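Local coordinates for protein phage terminase large subunit (Thermus phage P7426, PDB 4ZNK) that probably serves as the ATP-driven motor that translocates viral DNA into empty capsids and as the endonuclease that cuts the viral genome to begin and end packaging, at residues L9-K14 and S53-F58; L111-D116 and A124-T129. All coordinates share one frame; numbering follows the deposited sequence. Where two conformers were deposited one is given.

Contact 1: L9-K14 and S53-F58; sequences LRPSDK and SVEAVF
Pro11 lies over one face of the Phe58 ring: its CD stands 3.8 Å from the ring centroid, only 2° off the ring normal, a CH-pi contact. Farther round the same pyrrolidine, Pro11 CB meets Phe58 CD1 at 3.6 Å. With CG anti to the backbone N (chi1 170°), Phe58 reaches out from its helix, and its far edge comes up against Leu9, whose CB is 4.0 Å from Phe58 CZ. Beside this apolar contact, Arg10 and Glu55 form a bidentate salt bridge through NH1 and NH2. NH1 of Arg10 bonds OE2 of Glu55 at 2.8 Å, NH2 of Arg10 bonds OE1 of Glu55 at 3.0 Å, and both oxygens use their syn lone pairs. Guanidinium and carboxylate are nearly coplanar, 20° apart. Bends at chi2 and chi3 fold the arginine back, and its NE also bonds the carbonyl O of Leu9 at 2.9 Å. Glu55 is buried, yet His31 ND1 also bonds OE2 and Arg38 makes a salt bridge to OE1, which would probably keep the carboxylate ionised. The contact ties the lead-in to helix 13-18 onto helix 48-62, which follows the ADP-binding loop; another flank of that helix, at Ala56, packs on strand 150-154, and helix 75-93 lies against it as well.

Contact 2: L111-D116 and A124-T129; sequences LVHHYD and AKRVAT. With SO4 (sulfate ion), chain E.
A beta hairpin made of strands 109-115 and 126-136 pairs residues 111-116 with 124-129, its register broken by a classic bulge. His114 N donates to Ala128 O at 2.7 Å, whereas His114 O receives Val127 N at 2.7 Å and, more weakly, Ala128 N, so that Val127 and Ala128 both face His114. Toward the turn, Asp116 N bonds Lys125 O at 2.8 Å. Asp116 answers with its side chain: OD1 accepts Lys125 N at 3.1 Å, the N-H pointing almost straight at it (171°) but coming from above the carboxylate plane. Chi1 of 69° sets this carboxylate between its own backbone N and carbonyl carbon, from where OD1 reaches Lys125 N, just ahead of strand 126-136. On one face, His113 and Thr129 form a non-hydrogen-bonded pair whose side chains run side by side. ND1 of His113 and OG1 of Thr129 are 2.7 Å apart in a hydrogen bond lying near the imidazole plane; Gln102 takes the other ring nitrogen, NE2, fixing the ring at both ends. Next along, Arg126 lays its CG over a face of Tyr115, 4.2 Å from the ring centroid, while Ala124 C sits at that ring's edge. Lys125, kinked at chi3, leads away past Asp116 to put NZ at a sulfate ion, probably a crystallisation component. His114 NE2 is held by Leu60 O of helix 48-62. Such a bulged hairpin adds antiparallel strands to the edge of the parallel P-loop sheet, with 126-136 next to 67-72 and 99-104 outermost.

Overall arrangement
Contact 1 closes before contact 2 opens along the chain, and the two lie on the same side of the domain's centre, their centres 19 Å apart and their nearest atoms about 7 Å apart without touching. Helix 48-62 connects them: its residues 53-58 belong to contact 1, while Leu60 and Phe61, just beyond, meet Val112 of contact 2. Contact 1 brings the N-terminal segment to the helix after the nucleotide-binding loop of this ATPase domain; the side chain of Gln27, an ADP-binding residue, is about 8 Å from that of Glu55. Contact 2 lies farther out, away from the annotated sites, where strand 126-136 joins the parallel core beside 67-72, and 109-115 and 99-104 are added beyond it by antiparallel pairing.

Contact 1: L9-K14 and S53-F58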
# COMPACT_ATOMS: atom_id res chain seq x y z
N LEU A 9 2.01 16.53 1.33
CA LEU A 9 1.07 16.57 0.21
C LEU A 9 0.18 15.33 0.15
O LEU A 9 0.66 14.20 0.36
CB LEU A 9 1.81 16.72 -1.10
CG LEU A 9 2.72 17.96 -1.22
CD1 LEU A 9 3.24 18.01 -2.62
CD2 LEU A 9 2.00 19.25 -0.86
N ARG A 10 -1.09 15.55 -0.15
CA ARG A 10 -2.07 14.45 -0.22
C ARG A 10 -2.94 14.60 -1.47
O ARG A 10 -3.19 15.71 -1.93
CB ARG A 10 -2.94 14.42 1.03
CG ARG A 10 -2.16 14.15 2.32
CD ARG A 10 -1.93 12.65 2.54
NE ARG A 10 -0.87 12.12 1.70
CZ ARG A 10 -0.91 10.97 1.03
NH1 ARG A 10 -1.98 10.17 1.06
NH2 ARG A 10 0.14 10.62 0.30
N PRO A 11 -3.38 13.47 -2.05
CA PRO A 11 -4.15 13.55 -3.29
C PRO A 11 -5.50 14.26 -3.13
O PRO A 11 -6.19 14.19 -2.11
CB PRO A 11 -4.35 12.08 -3.68
CG PRO A 11 -4.17 11.33 -2.43
CD PRO A 11 -3.14 12.08 -1.64
N SER A 12 -5.86 14.96 -4.19
CA SER A 12 -7.06 15.77 -4.23
C SER A 12 -8.20 15.01 -4.85
O SER A 12 -7.99 14.00 -5.54
CB SER A 12 -6.82 17.03 -5.06
OG SER A 12 -6.61 16.67 -6.41
N ASP A 13 -9.40 15.55 -4.66
CA ASP A 13 -10.58 15.10 -5.37
C ASP A 13 -10.39 15.10 -6.88
O ASP A 13 -10.86 14.19 -7.56
CB ASP A 13 -11.81 15.93 -4.96
CG ASP A 13 -11.60 17.46 -5.07
OD1 ASP A 13 -10.57 17.95 -5.61
OD2 ASP A 13 -12.52 18.19 -4.63
N LYS A 14 -9.68 16.09 -7.42
CA LYS A 14 -9.46 16.15 -8.86
C LYS A 14 -8.57 15.00 -9.34
O LYS A 14 -8.79 14.43 -10.40
CB LYS A 14 -8.83 17.51 -9.26
CG LYS A 14 -8.55 17.69 -10.75
CD LYS A 14 -9.83 17.67 -11.59
CE LYS A 14 -9.60 18.10 -13.01
NZ LYS A 14 -10.89 18.39 -13.71
N SER A 53 -1.97 1.49 -5.18
CA SER A 53 -1.52 1.88 -6.52
C SER A 53 -1.76 3.37 -6.72
O SER A 53 -0.91 4.06 -7.26
CB SER A 53 -2.21 1.04 -7.61
OG SER A 53 -3.59 1.31 -7.74
N VAL A 54 -2.91 3.88 -6.25
CA VAL A 54 -3.23 5.30 -6.35
C VAL A 54 -2.22 6.15 -5.59
O VAL A 54 -1.83 7.21 -6.06
CB VAL A 54 -4.70 5.54 -5.84
CG1 VAL A 54 -5.01 7.02 -5.64
CG2 VAL A 54 -5.68 4.96 -6.84
N GLU A 55 -1.80 5.69 -4.41
CA GLU A 55 -0.77 6.37 -3.64
C GLU A 55 0.55 6.45 -4.43
O GLU A 55 1.18 7.51 -4.49
CB GLU A 55 -0.55 5.67 -2.29
CG GLU A 55 -1.67 5.89 -1.27
CD GLU A 55 -1.59 7.24 -0.58
OE1 GLU A 55 -0.48 7.77 -0.39
OE2 GLU A 55 -2.65 7.80 -0.23
N ALA A 56 0.96 5.36 -5.07
CA ALA A 56 2.19 5.39 -5.87
C ALA A 56 2.05 6.34 -7.06
O ALA A 56 2.95 7.14 -7.33
CB ALA A 56 2.57 3.98 -6.33
N VAL A 57 0.94 6.28 -7.79
CA VAL A 57 0.73 7.20 -8.90
C VAL A 57 0.79 8.65 -8.43
O VAL A 57 1.33 9.51 -9.13
CB VAL A 57 -0.63 6.95 -9.61
CG1 VAL A 57 -0.83 7.92 -10.74
CG2 VAL A 57 -0.69 5.53 -10.15
N PHE A 58 0.21 8.92 -7.26
CA PHE A 58 0.18 10.28 -6.73
C PHE A 58 1.61 10.81 -6.56
O PHE A 58 1.92 11.92 -6.99
CB PHE A 58 -0.57 10.35 -5.40
CG PHE A 58 -0.42 11.68 -4.69
CD1 PHE A 58 -1.11 12.79 -5.15
CD2 PHE A 58 0.41 11.82 -3.59
CE1 PHE A 58 -0.96 14.00 -4.52
CE2 PHE A 58 0.55 13.04 -2.97
CZ PHE A 58 -0.13 14.12 -3.43

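Contact 2: L111-D116 and A124-T129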
# COMPACT_ATOMS: atom_id res chain seq x y z
N LEU A 111 9.44 4.60 -14.91
CA LEU A 111 9.97 5.97 -14.79
C LEU A 111 8.97 6.95 -15.33
O LEU A 111 8.31 6.68 -16.34
CB LEU A 111 11.31 6.13 -15.54
CG LEU A 111 12.47 5.19 -15.19
CD1 LEU A 111 13.56 5.34 -16.23
CD2 LEU A 111 13.03 5.49 -13.81
N VAL A 112 8.83 8.09 -14.66
CA VAL A 112 8.00 9.16 -15.16
C VAL A 112 8.92 10.38 -15.23
O VAL A 112 9.30 10.93 -14.19
CB VAL A 112 6.75 9.42 -14.28
CG1 VAL A 112 5.92 10.56 -14.85
CG2 VAL A 112 5.88 8.17 -14.15
N HIS A 113 9.30 10.77 -16.44
CA HIS A 113 10.18 11.92 -16.67
C HIS A 113 9.35 13.18 -16.67
O HIS A 113 8.32 13.22 -17.33
CB HIS A 113 10.92 11.79 -18.00
CG HIS A 113 11.74 10.54 -18.10
ND1 HIS A 113 12.84 10.32 -17.31
CD2 HIS A 113 11.59 9.44 -18.86
CE1 HIS A 113 13.35 9.14 -17.60
NE2 HIS A 113 12.61 8.58 -18.54
N HIS A 114 9.81 14.20 -15.95
CA HIS A 114 9.09 15.44 -15.86
C HIS A 114 9.91 16.48 -16.60
O HIS A 114 11.11 16.57 -16.38
CB HIS A 114 8.89 15.86 -14.40
CG HIS A 114 7.80 15.12 -13.70
ND1 HIS A 114 6.54 15.65 -13.50
CD2 HIS A 114 7.78 13.89 -13.13
CE1 HIS A 114 5.79 14.78 -12.84
NE2 HIS A 114 6.52 13.70 -12.61
N TYR A 115 9.26 17.24 -17.47
CA TYR A 115 9.93 18.27 -18.26
C TYR A 115 9.47 19.66 -17.84
O TYR A 115 8.42 19.82 -17.19
CB TYR A 115 9.66 18.04 -19.75
CG TYR A 115 10.40 16.86 -20.32
CD1 TYR A 115 11.53 17.04 -21.10
CD2 TYR A 115 9.99 15.54 -20.06
CE1 TYR A 115 12.23 15.98 -21.61
CE2 TYR A 115 10.69 14.46 -20.58
CZ TYR A 115 11.81 14.69 -21.35
OH TYR A 115 12.52 13.65 -21.88
N ASP A 116 10.23 20.68 -18.25
CA ASP A 116 9.92 22.05 -17.87
C ASP A 116 8.84 22.69 -18.76
O ASP A 116 8.47 23.84 -18.58
CB ASP A 116 11.21 22.88 -17.91
CG ASP A 116 11.74 23.11 -19.33
OD1 ASP A 116 11.27 22.47 -20.29
OD2 ASP A 116 12.65 23.95 -19.48
N ALA A 124 12.41 21.51 -24.89
CA ALA A 124 11.96 20.83 -23.67
C ALA A 124 13.13 20.21 -22.91
O ALA A 124 13.89 19.41 -23.46
CB ALA A 124 10.92 19.78 -24.02
N LYS A 125 13.27 20.58 -21.64
CA LYS A 125 14.30 20.00 -20.78
C LYS A 125 13.71 19.21 -19.62
O LYS A 125 12.73 19.63 -19.00
CB LYS A 125 15.20 21.09 -20.21
CG LYS A 125 15.95 21.90 -21.26
CD LYS A 125 16.87 22.93 -20.62
CE LYS A 125 16.11 23.93 -19.73
NZ LYS A 125 17.01 24.96 -19.11
N ARG A 126 14.35 18.09 -19.33
CA ARG A 126 13.97 17.21 -18.23
C ARG A 126 14.38 17.80 -16.88
O ARG A 126 15.55 18.11 -16.68
CB ARG A 126 14.63 15.86 -18.44
CG ARG A 126 13.91 14.67 -17.87
CD ARG A 126 14.66 13.38 -18.18
NE ARG A 126 16.09 13.55 -17.90
CZ ARG A 126 16.61 13.58 -16.68
NH1 ARG A 126 15.84 13.44 -15.60
NH2 ARG A 126 17.92 13.76 -16.53
N VAL A 127 13.43 17.98 -15.96
CA VAL A 127 13.77 18.55 -14.65
C VAL A 127 13.82 17.54 -13.51
O VAL A 127 14.44 17.79 -12.48
CB VAL A 127 12.78 19.67 -14.29
CG1 VAL A 127 12.98 20.83 -15.26
CG2 VAL A 127 11.35 19.19 -14.34
N ALA A 128 13.20 16.38 -13.70
CA ALA A 128 13.25 15.36 -12.68
C ALA A 128 12.67 14.09 -13.25
O ALA A 128 11.87 14.16 -14.19
CB ALA A 128 12.48 15.79 -11.41
N THR A 129 13.09 12.96 -12.70
CA THR A 129 12.55 11.65 -13.06
C THR A 129 12.05 10.90 -11.81
O THR A 129 12.82 10.58 -10.91
CB THR A 129 13.61 10.80 -13.80
OG1 THR A 129 13.90 11.40 -15.05
CG2 THR A 129 13.09 9.38 -14.05
S SO4 E . 20.41 23.39 -20.28
O1 SO4 E . 21.42 24.42 -20.49
O2 SO4 E . 19.38 23.98 -19.43
O3 SO4 E . 19.86 22.97 -21.56
O4 SO4 E . 20.97 22.20 -19.63